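Local atomic coordinates of sensor histidine kinase (Rhodopseudomonas palustris, PDB entry 3VA9), a protein that probably transfers phosphate from ATP to a protein histidine in response to a signal, the present chain being only its helical sensor domain. Residues E33-E38 with A93-V98; Q28-E33 with D58-R63. One frame throughout, in Å; residues are numbered along the deposited sequence.

Contact 1 of 2, residues E33-E38 with A93-V98; sequences EAETSE and AQLGRV
Leu95 pushes its two methyl groups into different parts of the segment 33-38: CD1 lies against the helix backbone, and CD2 meets the carboxylate of Glu38. The CD1 methyl stands 4.0 Å from Ala34 CB and 3.8 Å from Glu35 N, a place where the small alanine lets a branched leucine come close to the main chain. Glu38 carries the other half. Its CG is anti to the backbone N (chi1 165°), and a bend at chi2 of -93° then brings the carboxylate to the methyls of Leu95 and Val98, whose side chains Glu38 crosses at about a right angle. Its OE1 lies 3.2 Å from Leu95 CD2, while OE2 is 3.5 Å from Val98 CG1, so each oxygen faces a methyl and no hydrogen bond crosses the contact. Such apolar, buried surroundings would tend to raise the acid's pKa. With an alanine here, Leu95 CD2 and Val98 CG1 would probably lose the group that lies against them, leaving a gap between the helices. Glu35, whose CB lies near the same CD1 methyl, has its carboxylate in a salt bridge with Arg91. On another side of the helix, Ser37 OG donates to Glu33 O at 2.7 Å, sharing that acceptor with its own backbone N, which arrives from the opposite face of the carbonyl plane; this suits a serine buried against helix 47-70. With axes 10.3 Å apart and only 17° from parallel, the two segments pack as the first and third helices of a four-helix-bundle CHASE3 sensor domain.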
ATOM      1  N   GLU A  33      -3.008  -5.909  -3.649  1.00 24.82           N
ATOM      2  CA  GLU A  33      -2.306  -7.049  -4.223  1.00 27.96           C
ATOM      3  C   GLU A  33      -1.247  -7.632  -3.275  1.00 28.80           C
ATOM      4  O   GLU A  33      -1.071  -8.844  -3.218  1.00 33.06           O
ATOM      5  CB  GLU A  33      -1.698  -6.672  -5.577  1.00 31.02           C
ATOM      6  CG  GLU A  33      -1.179  -7.858  -6.371  1.00 55.08           C
ATOM      7  CD  GLU A  33      -2.256  -8.900  -6.646  1.00 70.74           C
ATOM      8  OE1 GLU A  33      -3.313  -8.533  -7.202  1.00 76.64           O
ATOM      9  OE2 GLU A  33      -2.044 -10.087  -6.312  1.00 71.83           O
ATOM     10  N   ALA A  34      -0.560  -6.776  -2.518  1.00 24.25           N
ATOM     11  CA  ALA A  34       0.426  -7.247  -1.538  1.00 22.67           C
ATOM     12  C   ALA A  34      -0.261  -8.017  -0.411  1.00 27.28           C
ATOM     13  O   ALA A  34       0.195  -9.084   0.006  1.00 23.12           O
ATOM     14  CB  ALA A  34       1.225  -6.068  -0.969  1.00 22.19           C
ATOM     15  N   GLU A  35      -1.363  -7.459   0.079  1.00 24.13           N
ATOM     16  CA  GLU A  35      -2.138  -8.108   1.126  1.00 32.37           C
ATOM     17  C   GLU A  35      -2.733  -9.443   0.666  1.00 29.13           C
ATOM     18  O   GLU A  35      -2.543 -10.474   1.308  1.00 31.44           O
ATOM     19  CB  GLU A  35      -3.254  -7.183   1.608  1.00 30.91           C
ATOM     20  CG  GLU A  35      -4.003  -7.718   2.809  1.00 32.29           C
ATOM     21  CD  GLU A  35      -5.208  -6.876   3.134  1.00 36.47           C
ATOM     22  OE1 GLU A  35      -5.063  -5.943   3.943  1.00 32.74           O
ATOM     23  OE2 GLU A  35      -6.296  -7.139   2.569  1.00 37.76           O
ATOM     24  N   THR A  36      -3.442  -9.428  -0.456  1.00 25.36           N
ATOM     25  CA  THR A  36      -4.067 -10.650  -0.931  1.00 29.45           C
ATOM     26  C   THR A  36      -3.018 -11.731  -1.248  1.00 36.16           C
ATOM     27  O   THR A  36      -3.245 -12.916  -1.005  1.00 38.89           O
ATOM     28  CB  THR A  36      -4.994 -10.393  -2.142  1.00 26.58           C
ATOM     29  OG1 THR A  36      -5.946 -11.458  -2.243  1.00 31.30           O
ATOM     30  CG2 THR A  36      -4.191 -10.310  -3.445  1.00 26.70           C
ATOM     31  N   SER A  37      -1.862 -11.321  -1.763  1.00 30.04           N
ATOM     32  CA  SER A  37      -0.814 -12.283  -2.101  1.00 30.16           C
ATOM     33  C   SER A  37      -0.214 -12.907  -0.845  1.00 27.03           C
ATOM     34  O   SER A  37       0.020 -14.108  -0.795  1.00 33.11           O
ATOM     35  CB  SER A  37       0.276 -11.632  -2.950  1.00 24.81           C
ATOM     36  OG  SER A  37      -0.255 -11.261  -4.199  1.00 31.13           O
ATOM     37  N   GLU A  38       0.019 -12.085   0.168  1.00 23.01           N
ATOM     38  CA  GLU A  38       0.515 -12.574   1.446  1.00 31.02           C
ATOM     39  C   GLU A  38      -0.463 -13.574   2.070  1.00 27.97           C
ATOM     40  O   GLU A  38      -0.062 -14.627   2.554  1.00 34.40           O
ATOM     41  CB  GLU A  38       0.807 -11.402   2.389  1.00 29.30           C
ATOM     42  CG  GLU A  38       0.987 -11.791   3.841  1.00 34.68           C
ATOM     43  CD  GLU A  38      -0.309 -11.708   4.618  1.00 42.87           C
ATOM     44  OE1 GLU A  38      -0.796 -10.580   4.815  1.00 42.30           O
ATOM     45  OE2 GLU A  38      -0.844 -12.765   5.026  1.00 49.71           O
ATOM     46  N   ALA A  93       5.599  -3.301   6.436  1.00 26.45           N
ATOM     47  CA  ALA A  93       6.390  -3.939   7.486  1.00 24.42           C
ATOM     48  C   ALA A  93       5.550  -4.971   8.219  1.00 24.73           C
ATOM     49  O   ALA A  93       6.053  -6.008   8.626  1.00 27.95           O
ATOM     50  CB  ALA A  93       6.951  -2.903   8.467  1.00 28.60           C
ATOM     51  N   GLN A  94       4.262  -4.684   8.391  1.00 26.98           N
ATOM     52  CA  GLN A  94       3.346  -5.663   8.979  1.00 35.29           C
ATOM     53  C   GLN A  94       3.221  -6.949   8.137  1.00 26.57           C
ATOM     54  O   GLN A  94       3.422  -8.047   8.644  1.00 29.64           O
ATOM     55  CB  GLN A  94       1.956  -5.048   9.210  1.00 31.19           C
ATOM     56  CG  GLN A  94       1.924  -3.942  10.248  1.00 28.85           C
ATOM     57  CD  GLN A  94       0.500  -3.579  10.648  1.00 32.92           C
ATOM     58  OE1 GLN A  94      -0.414  -3.588   9.822  1.00 27.47           O
ATOM     59  NE2 GLN A  94       0.309  -3.263  11.920  1.00 28.04           N
ATOM     60  N   LEU A  95       2.864  -6.797   6.864  1.00 27.84           N
ATOM     61  CA  LEU A  95       2.720  -7.924   5.935  1.00 28.45           C
ATOM     62  C   LEU A  95       4.011  -8.734   5.780  1.00 30.00           C
ATOM     63  O   LEU A  95       3.985  -9.966   5.768  1.00 27.54           O
ATOM     64  CB  LEU A  95       2.293  -7.412   4.554  1.00 28.25           C
ATOM     65  CG  LEU A  95       0.985  -6.629   4.451  1.00 24.30           C
ATOM     66  CD1 LEU A  95       0.715  -6.217   3.001  1.00 21.77           C
ATOM     67  CD2 LEU A  95      -0.196  -7.443   5.023  1.00 22.83           C
ATOM     68  N   GLY A  96       5.134  -8.028   5.657  1.00 29.11           N
ATOM     69  CA  GLY A  96       6.436  -8.662   5.491  1.00 19.72           C
ATOM     70  C   GLY A  96       6.792  -9.546   6.672  1.00 30.82           C
ATOM     71  O   GLY A  96       7.442 -10.577   6.513  1.00 34.15           O
ATOM     72  N   ARG A  97       6.361  -9.149   7.865  1.00 31.48           N
ATOM     73  CA  ARG A  97       6.626  -9.944   9.066  1.00 29.46           C
ATOM     74  C   ARG A  97       5.791 -11.226   9.039  1.00 32.91           C
ATOM     75  O   ARG A  97       6.275 -12.301   9.386  1.00 43.76           O
ATOM     76  CB  ARG A  97       6.328  -9.119  10.325  1.00 27.35           C
ATOM     77  CG  ARG A  97       6.492  -9.851  11.658  1.00 41.50           C
ATOM     78  CD  ARG A  97       7.895 -10.443  11.839  1.00 47.02           C
ATOM     79  NE  ARG A  97       8.943  -9.589  11.289  1.00 37.85           N
ATOM     80  CZ  ARG A  97      10.140 -10.033  10.909  1.00 46.81           C
ATOM     81  NH1 ARG A  97      10.436 -11.320  11.030  1.00 44.51           N
ATOM     82  NH2 ARG A  97      11.041  -9.196  10.403  1.00 50.29           N
ATOM     83  N   VAL A  98       4.534 -11.098   8.623  1.00 26.27           N
ATOM     84  CA  VAL A  98       3.636 -12.233   8.491  1.00 28.59           C
ATOM     85  C   VAL A  98       4.142 -13.206   7.422  1.00 29.23           C
ATOM     86  O   VAL A  98       4.109 -14.418   7.611  1.00 31.74           O
ATOM     87  CB  VAL A  98       2.234 -11.779   8.077  1.00 34.67           C
ATOM     88  CG1 VAL A  98       1.363 -12.989   7.779  1.00 37.86           C
ATOM     89  CG2 VAL A  98       1.610 -10.890   9.154  1.00 33.08           C
TER

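Contact 2 of 2, residues Q28-E33 with D58-R63; sequences QQAVLE and DALAAR
Leu60 turns its CG anti to the backbone N (chi1 179°), which carries both of its methyls to Val31, whose CG2 lies anti to its own carbonyl carbon. The two branched ends meet with Leu60 CD2 3.8 Å from Val31 CG2, and CD1 of the same leucine is almost as near. One step back along the leucine, its CB rests 4.0 Å from Ala30 CB. Here the alanine's size matters: its methyl faces the other helix directly, and Ala30 and Leu60 bring their CA atoms within 5.4 Å of each other. Arg63 closes the outer margin. Its chain, extended from CG to NE, reaches over toward segment 28-33 until NH1 comes 3.7 Å from Ala30 CB, an oblique approach. The methyl of Ala59, one turn earlier on its own helix, lies over one face of the guanidinium, off toward the rim. NH1 of Arg63 donates a hydrogen bond to Ala26 O, which gives this nitrogen a polar partner although it also borders the Ala30 methyl. Gln29 OE1 is merely near that head, 4.3 Å from NH1. The segments run antiparallel, at 158° with axes 8.8 Å apart, and so join helix 18-44 to helix 47-70. Ile27 on the first of these helices also touches Leu60 and Arg63, and Met92 of helix 75-101 packs against Leu60 from the third.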
ATOM      1  N   GLN A  28      -3.351   2.102  -4.681  1.00 38.92           N
ATOM      2  CA  GLN A  28      -4.392   1.329  -4.014  1.00 46.65           C
ATOM      3  C   GLN A  28      -4.343  -0.134  -4.464  1.00 41.44           C
ATOM      4  O   GLN A  28      -4.311  -1.041  -3.639  1.00 36.22           O
ATOM      5  CB  GLN A  28      -5.754   1.943  -4.339  1.00 56.89           C
ATOM      6  CG  GLN A  28      -6.949   1.070  -4.034  1.00 71.24           C
ATOM      7  CD  GLN A  28      -8.225   1.628  -4.647  1.00 83.24           C
ATOM      8  OE1 GLN A  28      -8.576   1.311  -5.790  1.00 80.44           O
ATOM      9  NE2 GLN A  28      -8.918   2.478  -3.894  1.00 85.94           N
ATOM     10  N   GLN A  29      -4.321  -0.350  -5.778  1.00 37.92           N
ATOM     11  CA  GLN A  29      -4.207  -1.692  -6.346  1.00 39.74           C
ATOM     12  C   GLN A  29      -3.041  -2.487  -5.757  1.00 42.34           C
ATOM     13  O   GLN A  29      -3.228  -3.612  -5.280  1.00 39.57           O
ATOM     14  CB  GLN A  29      -4.068  -1.626  -7.871  1.00 45.15           C
ATOM     15  CG  GLN A  29      -3.821  -2.983  -8.530  1.00 65.20           C
ATOM     16  CD  GLN A  29      -3.626  -2.886 -10.039  1.00 82.82           C
ATOM     17  OE1 GLN A  29      -3.656  -1.797 -10.613  1.00 89.25           O
ATOM     18  NE2 GLN A  29      -3.427  -4.032 -10.686  1.00 83.59           N
ATOM     19  N   ALA A  30      -1.844  -1.900  -5.794  1.00 39.01           N
ATOM     20  CA  ALA A  30      -0.627  -2.575  -5.333  1.00 31.58           C
ATOM     21  C   ALA A  30      -0.681  -2.949  -3.853  1.00 30.63           C
ATOM     22  O   ALA A  30      -0.200  -4.010  -3.460  1.00 31.62           O
ATOM     23  CB  ALA A  30       0.603  -1.726  -5.623  1.00 31.57           C
ATOM     24  N   VAL A  31      -1.261  -2.077  -3.035  1.00 29.73           N
ATOM     25  CA  VAL A  31      -1.437  -2.365  -1.609  1.00 28.78           C
ATOM     26  C   VAL A  31      -2.361  -3.575  -1.386  1.00 25.15           C
ATOM     27  O   VAL A  31      -2.061  -4.451  -0.578  1.00 29.42           O
ATOM     28  CB  VAL A  31      -1.996  -1.139  -0.857  1.00 37.72           C
ATOM     29  CG1 VAL A  31      -2.462  -1.525   0.534  1.00 41.65           C
ATOM     30  CG2 VAL A  31      -0.946  -0.042  -0.786  1.00 32.56           C
ATOM     31  N   LEU A  32      -3.472  -3.621  -2.119  1.00 30.14           N
ATOM     32  CA  LEU A  32      -4.399  -4.757  -2.053  1.00 36.04           C
ATOM     33  C   LEU A  32      -3.744  -6.028  -2.551  1.00 27.03           C
ATOM     34  O   LEU A  32      -3.889  -7.086  -1.951  1.00 32.78           O
ATOM     35  CB  LEU A  32      -5.665  -4.483  -2.869  1.00 31.46           C
ATOM     36  CG  LEU A  32      -6.555  -3.415  -2.245  1.00 34.92           C
ATOM     37  CD1 LEU A  32      -7.623  -2.946  -3.218  1.00 31.06           C
ATOM     38  CD2 LEU A  32      -7.159  -3.979  -0.974  1.00 34.79           C
ATOM     39  N   GLU A  33      -3.008  -5.909  -3.649  1.00 24.82           N
ATOM     40  CA  GLU A  33      -2.306  -7.049  -4.223  1.00 27.96           C
ATOM     41  C   GLU A  33      -1.247  -7.632  -3.275  1.00 28.80           C
ATOM     42  O   GLU A  33      -1.071  -8.844  -3.218  1.00 33.06           O
ATOM     43  CB  GLU A  33      -1.698  -6.672  -5.577  1.00 31.02           C
ATOM     44  CG  GLU A  33      -1.179  -7.858  -6.371  1.00 55.08           C
ATOM     45  CD  GLU A  33      -2.256  -8.900  -6.646  1.00 70.74           C
ATOM     46  OE1 GLU A  33      -3.313  -8.533  -7.202  1.00 76.64           O
ATOM     47  OE2 GLU A  33      -2.044 -10.087  -6.312  1.00 71.83           O
ATOM     48  N   ASP A  58       7.283  -4.300  -4.530  1.00 29.57           N
ATOM     49  CA  ASP A  58       8.223  -3.567  -5.379  1.00 35.33           C
ATOM     50  C   ASP A  58       7.496  -2.523  -6.240  1.00 38.70           C
ATOM     51  O   ASP A  58       7.964  -1.392  -6.396  1.00 38.65           O
ATOM     52  CB  ASP A  58       9.010  -4.533  -6.269  1.00 34.32           C
ATOM     53  CG  ASP A  58       9.989  -5.397  -5.481  1.00 36.05           C
ATOM     54  OD1 ASP A  58      10.311  -5.041  -4.332  1.00 39.98           O
ATOM     55  OD2 ASP A  58      10.450  -6.428  -6.015  1.00 40.27           O
ATOM     56  N   ALA A  59       6.342  -2.907  -6.781  1.00 33.61           N
ATOM     57  CA  ALA A  59       5.562  -2.021  -7.635  1.00 34.61           C
ATOM     58  C   ALA A  59       5.021  -0.830  -6.842  1.00 34.28           C
ATOM     59  O   ALA A  59       4.999   0.304  -7.327  1.00 40.34           O
ATOM     60  CB  ALA A  59       4.426  -2.793  -8.313  1.00 32.44           C
ATOM     61  N   LEU A  60       4.602  -1.088  -5.611  1.00 31.64           N
ATOM     62  CA  LEU A  60       4.146  -0.023  -4.726  1.00 30.08           C
ATOM     63  C   LEU A  60       5.234   1.028  -4.514  1.00 35.64           C
ATOM     64  O   LEU A  60       4.997   2.230  -4.671  1.00 35.56           O
ATOM     65  CB  LEU A  60       3.722  -0.606  -3.383  1.00 25.45           C
ATOM     66  CG  LEU A  60       3.217   0.344  -2.291  1.00 34.71           C
ATOM     67  CD1 LEU A  60       2.089   1.238  -2.782  1.00 26.12           C
ATOM     68  CD2 LEU A  60       2.778  -0.453  -1.061  1.00 39.37           C
ATOM     69  N   ALA A  61       6.423   0.568  -4.139  1.00 30.97           N
ATOM     70  CA  ALA A  61       7.548   1.468  -3.927  1.00 34.74           C
ATOM     71  C   ALA A  61       7.806   2.303  -5.189  1.00 35.61           C
ATOM     72  O   ALA A  61       7.918   3.526  -5.114  1.00 37.37           O
ATOM     73  CB  ALA A  61       8.796   0.681  -3.521  1.00 31.03           C
ATOM     74  N   ALA A  62       7.865   1.641  -6.344  1.00 31.48           N
ATOM     75  CA  ALA A  62       8.110   2.331  -7.612  1.00 39.78           C
ATOM     76  C   ALA A  62       7.002   3.330  -7.957  1.00 44.11           C
ATOM     77  O   ALA A  62       7.278   4.431  -8.423  1.00 47.49           O
ATOM     78  CB  ALA A  62       8.295   1.331  -8.738  1.00 38.48           C
ATOM     79  N   ARG A  63       5.752   2.946  -7.717  1.00 44.20           N
ATOM     80  CA  ARG A  63       4.616   3.827  -7.988  1.00 38.81           C
ATOM     81  C   ARG A  63       4.545   5.010  -7.027  1.00 41.77           C
ATOM     82  O   ARG A  63       4.141   6.107  -7.418  1.00 44.18           O
ATOM     83  CB  ARG A  63       3.311   3.034  -7.970  1.00 38.16           C
ATOM     84  CG  ARG A  63       3.210   2.071  -9.129  1.00 43.21           C
ATOM     85  CD  ARG A  63       2.059   1.102  -8.990  1.00 47.25           C
ATOM     86  NE  ARG A  63       2.148   0.058 -10.011  1.00 49.98           N
ATOM     87  CZ  ARG A  63       1.323  -0.980 -10.099  1.00 47.76           C
ATOM     88  NH1 ARG A  63       0.335  -1.127  -9.227  1.00 43.38           N
ATOM     89  NH2 ARG A  63       1.493  -1.874 -11.061  1.00 50.09           N
TER

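In the fold
Helix 18-44 supplies one segment to each contact, one following the other along it with Glu33 common to both, and the centres of the contacts lie about 11 Å apart. Contact 1 pairs its segment with a nearly parallel one on helix 75-101, whereas contact 2 pairs its segment with an antiparallel one on helix 47-70, so the first helix packs on two consecutive helices. Met92 links them, touching Ala34 of contact 1 and Leu60 of contact 2. The centre of contact 2 is about 6 Å from the chain's centre, that of contact 1 about 10 Å. Both belong to the packing of the sensor bundle; the kinase's ATP-binding region is not part of this construct.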